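Local coordinates for beta-1,4-mannanase (Cellulomonas fimi, PDB 2BVY), which acts as a modular family 26 endo-beta-1,4-mannanase, probably cleaving internal beta-1,4-mannosidic linkages in mannans, here as its catalytic barrel with an appended Ig-like domain, at residues A[390-395]-A[428-433]; A[375-380]-A[445-450]; A[36-41]-A[76-81]; A[248-253]-A[284-289]. All coordinates share one frame; numbering follows the deposited sequence.

Contact 1. Residues A[390-395]-A[428-433]; sequences PTTVRV and WWTAPW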
loop_
_atom_site.group_PDB
_atom_site.type_symbol
_atom_site.label_atom_id
_atom_site.label_comp_id
_atom_site.label_asym_id
_atom_site.label_seq_id
_atom_site.Cartn_x
_atom_site.Cartn_y
_atom_site.Cartn_z
ATOM N N PRO A 390 -3.388 -30.749 -13.308
ATOM C CA PRO A 390 -3.790 -29.828 -14.378
ATOM C C PRO A 390 -3.916 -28.385 -13.875
ATOM O O PRO A 390 -4.533 -28.128 -12.838
ATOM C CB PRO A 390 -5.142 -30.386 -14.829
ATOM C CG PRO A 390 -5.049 -31.839 -14.476
ATOM C CD PRO A 390 -4.407 -31.795 -13.124
ATOM N N THR A 391 -3.332 -27.448 -14.615
ATOM C CA THR A 391 -3.390 -26.038 -14.239
ATOM C C THR A 391 -3.688 -25.188 -15.453
ATOM O O THR A 391 -3.812 -25.693 -16.566
ATOM C CB THR A 391 -2.052 -25.522 -13.665
ATOM O OG1 THR A 391 -1.269 -26.619 -13.179
ATOM C CG2 THR A 391 -2.319 -24.542 -12.523
ATOM N N THR A 392 -3.794 -23.885 -15.227
ATOM C CA THR A 392 -4.059 -22.946 -16.299
ATOM C C THR A 392 -2.945 -21.914 -16.281
ATOM O O THR A 392 -2.594 -21.390 -15.221
ATOM C CB THR A 392 -5.398 -22.206 -16.091
ATOM O OG1 THR A 392 -6.432 -23.151 -15.796
ATOM C CG2 THR A 392 -5.770 -21.429 -17.344
ATOM N N VAL A 393 -2.379 -21.634 -17.447
ATOM C CA VAL A 393 -1.331 -20.635 -17.546
ATOM C C VAL A 393 -2.027 -19.350 -17.956
ATOM O O VAL A 393 -2.751 -19.330 -18.952
ATOM C CB VAL A 393 -0.278 -20.994 -18.630
ATOM C CG1 VAL A 393 0.713 -19.856 -18.788
ATOM C CG2 VAL A 393 0.461 -22.261 -18.250
ATOM N N ARG A 394 -1.844 -18.287 -17.176
ATOM C CA ARG A 394 -2.451 -17.007 -17.519
ATOM C C ARG A 394 -1.409 -15.915 -17.610
ATOM O O ARG A 394 -0.566 -15.757 -16.729
ATOM C CB ARG A 394 -3.555 -16.608 -16.532
ATOM C CG ARG A 394 -3.542 -17.357 -15.237
ATOM C CD ARG A 394 -4.907 -17.331 -14.571
ATOM N NE ARG A 394 -5.126 -18.582 -13.855
ATOM C CZ ARG A 394 -6.314 -19.029 -13.476
ATOM N NH1 ARG A 394 -7.400 -18.323 -13.738
ATOM N NH2 ARG A 394 -6.415 -20.196 -12.860
ATOM N N VAL A 395 -1.473 -15.174 -18.706
ATOM C CA VAL A 395 -0.546 -14.098 -18.974
ATOM C C VAL A 395 -1.279 -12.775 -19.076
ATOM O O VAL A 395 -2.349 -12.683 -19.684
ATOM C CB VAL A 395 0.205 -14.349 -20.289
ATOM C CG1 VAL A 395 1.145 -13.189 -20.585
ATOM C CG2 VAL A 395 0.973 -15.659 -20.197
ATOM N N TRP A 428 -6.841 -11.872 -18.515
ATOM C CA TRP A 428 -5.720 -12.685 -18.987
ATOM C C TRP A 428 -5.858 -13.418 -20.321
ATOM O O TRP A 428 -6.944 -13.568 -20.878
ATOM C CB TRP A 428 -5.380 -13.754 -17.949
ATOM C CG TRP A 428 -5.130 -13.272 -16.563
ATOM C CD1 TRP A 428 -4.106 -12.476 -16.139
ATOM C CD2 TRP A 428 -5.884 -13.621 -15.396
ATOM N NE1 TRP A 428 -4.171 -12.314 -14.775
ATOM C CE2 TRP A 428 -5.253 -13.003 -14.293
ATOM C CE3 TRP A 428 -7.032 -14.398 -15.174
ATOM C CZ2 TRP A 428 -5.731 -13.137 -12.981
ATOM C CZ3 TRP A 428 -7.510 -14.533 -13.868
ATOM C CH2 TRP A 428 -6.856 -13.903 -12.788
ATOM N N TRP A 429 -4.711 -13.878 -20.808
ATOM C CA TRP A 429 -4.624 -14.689 -22.011
ATOM C C TRP A 429 -4.301 -16.025 -21.359
ATOM O O TRP A 429 -3.298 -16.139 -20.657
ATOM C CB TRP A 429 -3.461 -14.252 -22.905
ATOM C CG TRP A 429 -3.781 -13.090 -23.777
ATOM C CD1 TRP A 429 -3.878 -11.782 -23.402
ATOM C CD2 TRP A 429 -4.066 -13.129 -25.180
ATOM N NE1 TRP A 429 -4.205 -11.002 -24.485
ATOM C CE2 TRP A 429 -4.326 -11.804 -25.590
ATOM C CE3 TRP A 429 -4.127 -14.158 -26.132
ATOM C CZ2 TRP A 429 -4.644 -11.477 -26.915
ATOM C CZ3 TRP A 429 -4.442 -13.834 -27.451
ATOM C CH2 TRP A 429 -4.696 -12.503 -27.827
ATOM N N THR A 430 -5.145 -17.029 -21.563
ATOM C CA THR A 430 -4.920 -18.316 -20.918
ATOM C C THR A 430 -4.908 -19.534 -21.828
ATOM O O THR A 430 -5.178 -19.454 -23.025
ATOM C CB THR A 430 -5.990 -18.574 -19.851
ATOM O OG1 THR A 430 -7.208 -18.979 -20.493
ATOM C CG2 THR A 430 -6.254 -17.307 -19.041
ATOM N N ALA A 431 -4.595 -20.672 -21.218
ATOM C CA ALA A 431 -4.554 -21.958 -21.899
ATOM C C ALA A 431 -4.309 -23.031 -20.849
ATOM O O ALA A 431 -3.491 -22.849 -19.942
ATOM C CB ALA A 431 -3.444 -21.982 -22.941
ATOM N N PRO A 432 -5.038 -24.157 -20.940
ATOM C CA PRO A 432 -4.848 -25.230 -19.964
ATOM C C PRO A 432 -3.444 -25.781 -20.143
ATOM O O PRO A 432 -2.894 -25.749 -21.242
ATOM C CB PRO A 432 -5.916 -26.250 -20.353
ATOM C CG PRO A 432 -6.976 -25.410 -21.005
ATOM C CD PRO A 432 -6.159 -24.460 -21.842
ATOM N N TRP A 433 -2.861 -26.280 -19.066
ATOM C CA TRP A 433 -1.523 -26.835 -19.136
ATOM C C TRP A 433 -1.392 -27.981 -18.148
ATOM O O TRP A 433 -1.755 -27.856 -16.977
ATOM C CB TRP A 433 -0.491 -25.741 -18.843
ATOM C CG TRP A 433 0.926 -26.229 -18.700
ATOM C CD1 TRP A 433 1.623 -27.016 -19.578
ATOM C CD2 TRP A 433 1.824 -25.939 -17.622
ATOM N NE1 TRP A 433 2.898 -27.232 -19.110
ATOM C CE2 TRP A 433 3.048 -26.584 -17.911
ATOM C CE3 TRP A 433 1.714 -25.193 -16.438
ATOM C CZ2 TRP A 433 4.156 -26.507 -17.057
ATOM C CZ3 TRP A 433 2.818 -25.115 -15.588
ATOM C CH2 TRP A 433 4.020 -25.770 -15.904
#
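T391 to V395 pair edge to edge with W429 to W433 as antiparallel strands, 391-398 and 429-433, in the beta sandwich of the Ig-like domain. Hydrogen-bonded pairs at T391-W433, V393-A431 and V395-W429 fix the register. The bonds are short at either end, 2.7 Å from W433 N to T391 O and 2.8 Å from V395 N to W429 O, whereas in the middle A431 N reaches V393 O weakly at 3.2 Å.

The tight side is the one carrying V393, V395 and W433. W433 CG is anti to its backbone N (chi1 172°), which brings the indole against V393, whose CG2 lies 3.7 Å from W433 CB. L419 and L421 of the neighbouring strand and V405 pack against this side.

The other face splits in two. T392 and T430 touch through methyl and CB, 3.8 Å from T392 CG2 to T430 CB, and beyond them P432 is exposed. Deeper in, R394 runs over one face of buried W428, its CD 3.9 Å from the centroid of the six-membered ring of W428, a CH-pi contact; the guanidinium plane is turned 78° from the indole. S379 OG takes the hydrogen bond of R394 NE, and W428 itself rests on P136 of the catalytic domain. With an alanine at W428 the aliphatic part of R394 is likely to lose the surface it lies on, and a gap would probably open against P136. The P390-T391 end of the pairing is exposed. Between the strands, T430 CA makes a CA-H...O contact with V393 O, 3.1 Å away.

Contact 2. Residues A[375-380]-A[445-450]; sequences VHIASP and YTVTAT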
loop_
_atom_site.group_PDB
_atom_site.type_symbol
_atom_site.label_atom_id
_atom_site.label_comp_id
_atom_site.label_asym_id
_atom_site.label_seq_id
_atom_site.Cartn_x
_atom_site.Cartn_y
_atom_site.Cartn_z
ATOM N N VAL A 375 4.072 -7.156 -19.540
ATOM C CA VAL A 375 3.613 -8.512 -19.707
ATOM C C VAL A 375 4.182 -9.292 -18.537
ATOM O O VAL A 375 5.360 -9.159 -18.200
ATOM C CB VAL A 375 4.109 -9.138 -21.038
ATOM C CG1 VAL A 375 5.632 -9.103 -21.107
ATOM C CG2 VAL A 375 3.608 -10.576 -21.152
ATOM N N HIS A 376 3.332 -10.074 -17.888
ATOM C CA HIS A 376 3.771 -10.895 -16.774
ATOM C C HIS A 376 2.886 -12.132 -16.698
ATOM O O HIS A 376 1.731 -12.114 -17.124
ATOM C CB HIS A 376 3.765 -10.089 -15.455
ATOM C CG HIS A 376 2.427 -9.537 -15.068
ATOM N ND1 HIS A 376 1.597 -10.160 -14.159
ATOM C CD2 HIS A 376 1.792 -8.398 -15.436
ATOM C CE1 HIS A 376 0.512 -9.428 -13.981
ATOM N NE2 HIS A 376 0.605 -8.354 -14.744
ATOM N N ILE A 377 3.448 -13.219 -16.189
ATOM C CA ILE A 377 2.719 -14.474 -16.076
ATOM C C ILE A 377 2.135 -14.595 -14.671
ATOM O O ILE A 377 2.868 -14.767 -13.698
ATOM C CB ILE A 377 3.671 -15.666 -16.395
ATOM C CG1 ILE A 377 4.155 -15.549 -17.849
ATOM C CG2 ILE A 377 2.960 -17.000 -16.190
ATOM C CD1 ILE A 377 5.359 -16.418 -18.180
ATOM N N ALA A 378 0.812 -14.485 -14.575
ATOM C CA ALA A 378 0.123 -14.568 -13.292
ATOM C C ALA A 378 0.153 -15.985 -12.703
ATOM O O ALA A 378 0.121 -16.157 -11.482
ATOM C CB ALA A 378 -1.318 -14.076 -13.440
ATOM N N SER A 379 0.195 -17.001 -13.559
ATOM C CA SER A 379 0.279 -18.380 -13.074
ATOM C C SER A 379 0.822 -19.292 -14.163
ATOM O O SER A 379 0.347 -19.267 -15.301
ATOM C CB SER A 379 -1.085 -18.891 -12.583
ATOM O OG SER A 379 -2.037 -18.951 -13.626
ATOM N N PRO A 380 1.855 -20.088 -13.839
ATOM C CA PRO A 380 2.495 -20.143 -12.519
ATOM C C PRO A 380 3.437 -18.963 -12.278
ATOM O O PRO A 380 4.227 -18.588 -13.147
ATOM C CB PRO A 380 3.237 -21.470 -12.560
ATOM C CG PRO A 380 3.688 -21.535 -13.992
ATOM C CD PRO A 380 2.473 -21.057 -14.763
ATOM N N TYR A 445 10.517 -26.178 -15.665
ATOM C CA TYR A 445 11.321 -25.204 -14.936
ATOM C C TYR A 445 11.221 -23.785 -15.481
ATOM O O TYR A 445 11.055 -22.837 -14.718
ATOM C CB TYR A 445 12.787 -25.635 -14.905
ATOM C CG TYR A 445 13.176 -26.285 -13.602
ATOM C CD1 TYR A 445 12.542 -27.448 -13.170
ATOM C CD2 TYR A 445 14.152 -25.720 -12.781
ATOM C CE1 TYR A 445 12.864 -28.035 -11.955
ATOM C CE2 TYR A 445 14.484 -26.299 -11.561
ATOM C CZ TYR A 445 13.833 -27.460 -11.156
ATOM O OH TYR A 445 14.143 -28.054 -9.952
ATOM N N THR A 446 11.327 -23.636 -16.796
ATOM C CA THR A 446 11.240 -22.319 -17.412
ATOM C C THR A 446 9.942 -22.134 -18.186
ATOM O O THR A 446 9.572 -22.974 -19.006
ATOM C CB THR A 446 12.442 -22.071 -18.359
ATOM O OG1 THR A 446 13.336 -21.140 -17.743
ATOM C CG2 THR A 446 11.987 -21.514 -19.705
ATOM N N VAL A 447 9.254 -21.029 -17.916
ATOM C CA VAL A 447 8.002 -20.704 -18.595
ATOM C C VAL A 447 8.128 -19.306 -19.193
ATOM O O VAL A 447 8.087 -18.303 -18.476
ATOM C CB VAL A 447 6.799 -20.723 -17.622
ATOM C CG1 VAL A 447 5.520 -20.428 -18.382
ATOM C CG2 VAL A 447 6.700 -22.073 -16.936
ATOM N N THR A 448 8.288 -19.242 -20.509
ATOM C CA THR A 448 8.435 -17.964 -21.188
ATOM C C THR A 448 7.218 -17.643 -22.026
ATOM O O THR A 448 6.755 -18.474 -22.806
ATOM C CB THR A 448 9.665 -17.958 -22.116
ATOM O OG1 THR A 448 10.832 -18.320 -21.367
ATOM C CG2 THR A 448 9.863 -16.571 -22.732
ATOM N N ALA A 449 6.704 -16.431 -21.865
ATOM C CA ALA A 449 5.543 -15.988 -22.619
ATOM C C ALA A 449 5.963 -14.892 -23.589
ATOM O O ALA A 449 6.705 -13.979 -23.227
ATOM C CB ALA A 449 4.472 -15.471 -21.673
ATOM N N THR A 450 5.489 -14.999 -24.825
ATOM C CA THR A 450 5.794 -14.022 -25.864
ATOM C C THR A 450 4.489 -13.487 -26.432
ATOM O O THR A 450 3.650 -14.248 -26.910
ATOM C CB THR A 450 6.615 -14.651 -27.006
ATOM O OG1 THR A 450 7.873 -15.116 -26.495
ATOM C CG2 THR A 450 6.851 -13.625 -28.109
#
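I377 makes most of the apolar contact, and it does so with the end of its longer branch. Its CG1 is anti to its carbonyl carbon (chi1 -63°) and CD1 extends from there (chi2 165°), which carries the methyl across to the strand 446-453. I377 CD1 lies 3.7 Å from A449 CB and 4.0 Å from V447 CG1, so it sits between the two side chains that point back at it. The same I377 CD1 also abuts the backbone, 3.3 Å from V447 O. A second, looser touch lies further along, where the ring of P380 approaches the other branch of the valine, with P380 CG 4.2 Å from V447 CG2.

No hydrogen bond joins the two segments. Their axes pass 7.9 Å apart at 132°, the spacing of strands that face each other through the interior of a beta sandwich, here the Ig-like domain, rather than of neighbours in a sheet. V395 and V407 join the same core from flanking strands.

Polar groups are satisfied elsewhere. V447 pairs through its backbone with N462, whose side-chain ND2 in turn holds P380 O, beside the cis peptide between S379 and P380. The chain reaches P380 through a classic beta bulge, A378 and S379 both opposing R394. H376 points away from the core toward the catalytic domain, where ND1 and NE2 of its ring bond to E195 and E202 of helix 190-207.

Contact 3. Residues A[36-41]-A[76-81]; sequences HQHTTS and GNERPG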
loop_
_atom_site.group_PDB
_atom_site.type_symbol
_atom_site.label_atom_id
_atom_site.label_comp_id
_atom_site.label_asym_id
_atom_site.label_seq_id
_atom_site.Cartn_x
_atom_site.Cartn_y
_atom_site.Cartn_z
ATOM N N HIS A 36 -1.844 9.896 10.665
ATOM C CA HIS A 36 -2.234 9.111 11.830
ATOM C C HIS A 36 -3.370 8.166 11.451
ATOM O O HIS A 36 -4.346 8.579 10.828
ATOM C CB HIS A 36 -2.699 10.045 12.955
ATOM C CG HIS A 36 -3.031 9.338 14.233
ATOM N ND1 HIS A 36 -4.054 9.743 15.062
ATOM C CD2 HIS A 36 -2.450 8.275 14.845
ATOM C CE1 HIS A 36 -4.090 8.961 16.129
ATOM N NE2 HIS A 36 -3.126 8.063 16.022
ATOM N N GLN A 37 -3.236 6.900 11.833
ATOM C CA GLN A 37 -4.243 5.879 11.541
ATOM C C GLN A 37 -5.494 6.037 12.419
ATOM O O GLN A 37 -5.386 6.268 13.626
ATOM C CB GLN A 37 -3.634 4.492 11.768
ATOM C CG GLN A 37 -4.541 3.324 11.407
ATOM C CD GLN A 37 -4.607 3.066 9.914
ATOM O OE1 GLN A 37 -5.319 2.166 9.457
ATOM N NE2 GLN A 37 -3.864 3.845 9.144
ATOM N N HIS A 38 -6.674 5.911 11.811
ATOM C CA HIS A 38 -7.937 6.012 12.546
ATOM C C HIS A 38 -7.972 7.261 13.422
ATOM O O HIS A 38 -8.516 7.240 14.534
ATOM C CB HIS A 38 -8.106 4.787 13.444
ATOM C CG HIS A 38 -8.475 3.537 12.710
ATOM N ND1 HIS A 38 -9.682 3.384 12.064
ATOM C CD2 HIS A 38 -7.810 2.369 12.548
ATOM C CE1 HIS A 38 -9.747 2.174 11.537
ATOM N NE2 HIS A 38 -8.624 1.537 11.816
ATOM N N THR A 39 -7.406 8.348 12.920
ATOM C CA THR A 39 -7.325 9.568 13.703
ATOM C C THR A 39 -8.679 10.111 14.184
ATOM O O THR A 39 -8.759 10.706 15.263
ATOM C CB THR A 39 -6.500 10.654 12.931
ATOM O OG1 THR A 39 -5.893 11.547 13.874
ATOM C CG2 THR A 39 -7.370 11.435 11.960
ATOM N N THR A 40 -9.747 9.889 13.419
ATOM C CA THR A 40 -11.061 10.371 13.839
ATOM C C THR A 40 -12.016 9.249 14.228
ATOM O O THR A 40 -13.202 9.493 14.454
ATOM C CB THR A 40 -11.752 11.232 12.747
ATOM O OG1 THR A 40 -11.947 10.449 11.562
ATOM C CG2 THR A 40 -10.910 12.467 12.417
ATOM N N SER A 41 -11.512 8.024 14.311
ATOM C CA SER A 41 -12.372 6.902 14.682
ATOM C C SER A 41 -11.976 6.255 16.010
ATOM O O SER A 41 -12.797 5.600 16.658
ATOM C CB SER A 41 -12.387 5.855 13.565
ATOM O OG SER A 41 -11.087 5.403 13.265
ATOM N N GLY A 76 -15.752 -4.980 9.416
ATOM C CA GLY A 76 -16.475 -4.720 10.647
ATOM C C GLY A 76 -15.646 -5.024 11.886
ATOM O O GLY A 76 -16.194 -5.238 12.969
ATOM N N ASN A 77 -14.322 -5.043 11.730
ATOM C CA ASN A 77 -13.422 -5.323 12.843
ATOM C C ASN A 77 -12.845 -4.070 13.489
ATOM O O ASN A 77 -12.301 -4.133 14.584
ATOM C CB ASN A 77 -12.293 -6.252 12.391
ATOM C CG ASN A 77 -12.779 -7.665 12.144
ATOM O OD1 ASN A 77 -13.502 -8.230 12.965
ATOM N ND2 ASN A 77 -12.384 -8.248 11.020
ATOM N N GLU A 78 -12.952 -2.936 12.814
ATOM C CA GLU A 78 -12.468 -1.680 13.383
ATOM C C GLU A 78 -13.481 -0.590 13.055
ATOM O O GLU A 78 -14.033 -0.565 11.954
ATOM C CB GLU A 78 -11.085 -1.299 12.821
ATOM C CG GLU A 78 -9.995 -2.345 13.080
ATOM C CD GLU A 78 -8.573 -1.815 12.879
ATOM O OE1 GLU A 78 -8.333 -1.031 11.932
ATOM O OE2 GLU A 78 -7.685 -2.205 13.669
ATOM N N ARG A 79 -13.742 0.291 14.019
ATOM C CA ARG A 79 -14.690 1.379 13.822
ATOM C C ARG A 79 -14.231 2.281 12.685
ATOM O O ARG A 79 -13.035 2.404 12.425
ATOM C CB ARG A 79 -14.845 2.195 15.111
ATOM C CG ARG A 79 -16.000 1.727 15.981
ATOM C CD ARG A 79 -15.537 1.070 17.270
ATOM N NE ARG A 79 -16.615 0.342 17.949
ATOM C CZ ARG A 79 -17.805 0.858 18.257
ATOM N NH1 ARG A 79 -18.093 2.119 17.947
ATOM N NH2 ARG A 79 -18.709 0.111 18.880
ATOM N N PRO A 80 -15.175 2.953 12.010
ATOM C CA PRO A 80 -16.622 2.932 12.237
ATOM C C PRO A 80 -17.318 1.636 11.812
ATOM O O PRO A 80 -18.541 1.534 11.874
ATOM C CB PRO A 80 -17.101 4.131 11.433
ATOM C CG PRO A 80 -16.217 4.065 10.247
ATOM C CD PRO A 80 -14.851 3.814 10.862
ATOM N N GLY A 81 -16.539 0.657 11.367
ATOM C CA GLY A 81 -17.126 -0.606 10.974
ATOM C C GLY A 81 -17.670 -1.307 12.204
ATOM O O GLY A 81 -17.096 -1.194 13.289
HETATM O O HOH W 1 -5.865 0.017 11.134
#
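H38 and E78 form a histidine-carboxylate hydrogen bond between two loops of the (beta/alpha)8 barrel, one leaving the C-terminal end of strand 32-37 and the other following strand 66-70. H38 NE2 donates to E78 OE1 at 2.6 Å, a short but bent bond with 148° at the hydrogen. The imidazole and carboxylate planes stand 71° apart, and the nitrogen meets OE1 from above the carboxylate plane.

The other ring nitrogen is held too: H38 ND1 and S41 OG are hydrogen-bonded at 2.7 Å within the same loop; with both nitrogens bonded, the ring's rotation is probably fixed. S41 OG can do this because chi1 of 57° places it between its own backbone N and carbonyl carbon. Next to the ring, H38 CE1 lies 3.4 Å from R79 O, and S41 CB touches P80 CD at 4.2 Å, beside the cis peptide joining R79 and P80.

A water is shared by the two sides, donating to Q37 OE1 and to E78 OE1, each at 2.8 Å. A phenylalanine in place of H38 would probably leave E78 OE1 without its ring N-H partner and S41 OG without its ring-nitrogen partner, setting the glutamate freer to turn. The other carboxylate oxygen, E78 OE2, binds a glycerol, probably from the crystallisation liquor.

The residues before H38 are tied into the barrel, Q37 NE2 to E320 and H36 by backbone bonds to strand 66-70. F42 meets the H38 ring edge-to-face, while S41 and P80 both rest against Y97 of helix 87-104.

Contact 4. Residues A[248-253]-A[284-289]; sequences YDSTGS and GVSGGV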
loop_
_atom_site.group_PDB
_atom_site.type_symbol
_atom_site.label_atom_id
_atom_site.label_comp_id
_atom_site.label_asym_id
_atom_site.label_seq_id
_atom_site.Cartn_x
_atom_site.Cartn_y
_atom_site.Cartn_z
ATOM N N TYR A 248 9.503 0.754 13.180
ATOM C CA TYR A 248 9.204 1.100 14.558
ATOM C C TYR A 248 10.466 0.841 15.362
ATOM O O TYR A 248 11.284 0.005 14.988
ATOM C CB TYR A 248 8.048 0.254 15.109
ATOM C CG TYR A 248 6.711 0.557 14.468
ATOM C CD1 TYR A 248 6.387 0.048 13.208
ATOM C CD2 TYR A 248 5.777 1.377 15.113
ATOM C CE1 TYR A 248 5.167 0.346 12.604
ATOM C CE2 TYR A 248 4.556 1.686 14.517
ATOM C CZ TYR A 248 4.258 1.165 13.260
ATOM O OH TYR A 248 3.060 1.462 12.654
ATOM N N ASP A 249 10.621 1.561 16.463
ATOM C CA ASP A 249 11.796 1.419 17.307
ATOM C C ASP A 249 11.439 1.908 18.695
ATOM O O ASP A 249 10.567 2.769 18.851
ATOM C CB ASP A 249 12.942 2.266 16.745
ATOM C CG ASP A 249 14.031 2.536 17.769
ATOM O OD1 ASP A 249 14.794 1.602 18.109
ATOM O OD2 ASP A 249 14.120 3.690 18.237
ATOM N N SER A 250 12.112 1.364 19.702
ATOM C CA SER A 250 11.856 1.775 21.073
ATOM C C SER A 250 13.156 2.127 21.794
ATOM O O SER A 250 13.156 2.341 23.006
ATOM C CB SER A 250 11.110 0.670 21.831
ATOM O OG SER A 250 11.854 -0.534 21.812
ATOM N N THR A 251 14.256 2.206 21.047
ATOM C CA THR A 251 15.552 2.536 21.641
ATOM C C THR A 251 15.933 4.003 21.468
ATOM O O THR A 251 16.465 4.623 22.385
ATOM C CB THR A 251 16.701 1.674 21.042
ATOM O OG1 THR A 251 16.957 2.076 19.688
ATOM C CG2 THR A 251 16.333 0.191 21.070
ATOM N N GLY A 252 15.667 4.552 20.287
ATOM C CA GLY A 252 16.015 5.936 20.016
ATOM C C GLY A 252 17.515 6.107 19.859
ATOM O O GLY A 252 18.016 7.227 19.792
ATOM N N SER A 253 18.231 4.991 19.781
ATOM C CA SER A 253 19.685 5.001 19.656
ATOM C C SER A 253 20.195 5.546 18.329
ATOM O O SER A 253 19.461 5.597 17.340
ATOM C CB SER A 253 20.239 3.589 19.855
ATOM O OG SER A 253 19.868 2.735 18.785
ATOM N N GLY A 284 6.888 4.768 14.216
ATOM C CA GLY A 284 6.369 4.916 15.557
ATOM C C GLY A 284 7.213 4.169 16.560
ATOM O O GLY A 284 8.137 3.435 16.193
ATOM N N VAL A 285 6.907 4.380 17.834
ATOM C CA VAL A 285 7.610 3.713 18.918
ATOM C C VAL A 285 7.068 2.282 18.943
ATOM O O VAL A 285 5.855 2.078 18.869
ATOM C CB VAL A 285 7.328 4.425 20.266
ATOM C CG1 VAL A 285 7.952 3.657 21.415
ATOM C CG2 VAL A 285 7.895 5.847 20.228
ATOM N N SER A 286 7.961 1.300 19.015
ATOM C CA SER A 286 7.547 -0.100 19.036
ATOM C C SER A 286 6.629 -0.344 20.220
ATOM O O SER A 286 6.911 0.107 21.328
ATOM C CB SER A 286 8.761 -1.023 19.148
ATOM O OG SER A 286 9.666 -0.797 18.086
ATOM N N GLY A 287 5.534 -1.058 19.984
ATOM C CA GLY A 287 4.605 -1.337 21.062
ATOM C C GLY A 287 3.802 -0.111 21.438
ATOM O O GLY A 287 2.957 -0.151 22.337
ATOM N N GLY A 288 4.068 0.996 20.757
ATOM C CA GLY A 288 3.329 2.206 21.048
ATOM C C GLY A 288 3.913 3.087 22.135
ATOM O O GLY A 288 4.972 2.818 22.704
ATOM N N VAL A 289 3.172 4.140 22.442
ATOM C CA VAL A 289 3.576 5.134 23.417
ATOM C C VAL A 289 2.815 5.023 24.744
ATOM O O VAL A 289 3.065 5.780 25.684
ATOM C CB VAL A 289 3.395 6.530 22.757
ATOM C CG1 VAL A 289 2.690 7.497 23.675
ATOM C CG2 VAL A 289 4.747 7.052 22.310
#
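The phenol ring of Y248 takes V285 O and S286 N at its edge, near the ring plane, with Y248 CD2 3.8 Å from V285 O. G284 O comes in obliquely, 3.3 Å from the same CD2. Beyond it Y248 CE2 lies 3.8 Å from G284 CA; a CB on that residue would collide with the ring, so the side chain depends on a glycine here. CG of Y248 is anti to its carbonyl carbon (chi1 -68°), which lays the ring along G284.

The carboxylate of D249 is the second flat group. T251 OG1 donates to the syn lone pair of D249 OD1 at 2.7 Å, while T251 N comes to OD1 from above the carboxylate plane, closing an Asx turn. G252 N reaches the syn lone pair of D249 OD2, also at 2.7 Å, and W299 NE1 binds that oxygen too.

Two backbone bonds join the segments: D249 N to G284 O at 3.1 Å, and S286 N to D249 O at 3.0 Å, the latter entering from above the carbonyl plane. S250 and S286 meet CB to CB.

Strands 242-249 and 282-285 run parallel here, with helix 254-274 between them in sequence. Their C-terminal ends lie on the catalytic rim of a (beta/alpha)8 barrel, where Y248 OH hydrogen-bonds E282, the predicted nucleophile, as in other clan GH-A glycosidases.

Overall arrangement
The four contacts fall into two pairs, one in each domain. Contacts 1 and 2 share the Ig-like domain, centres about 10 Å apart, with contact 1 nested in the chain loop that contact 2 closes. Contacts 3 and 4 sit on the barrel, centres about 22 Å and nearest atoms about 7 Å apart. At the predicted catalytic centre the Y248 side chain of contact 4 lies about 3 Å from that of E282, about 5 Å from that of E175 and about 3 Å from a glycerol, probably from the crystallisation liquor; the H38 side chain of contact 3 is about 10 Å from E282's. Contacts 1 and 3 are about 40 Å apart, centre to centre.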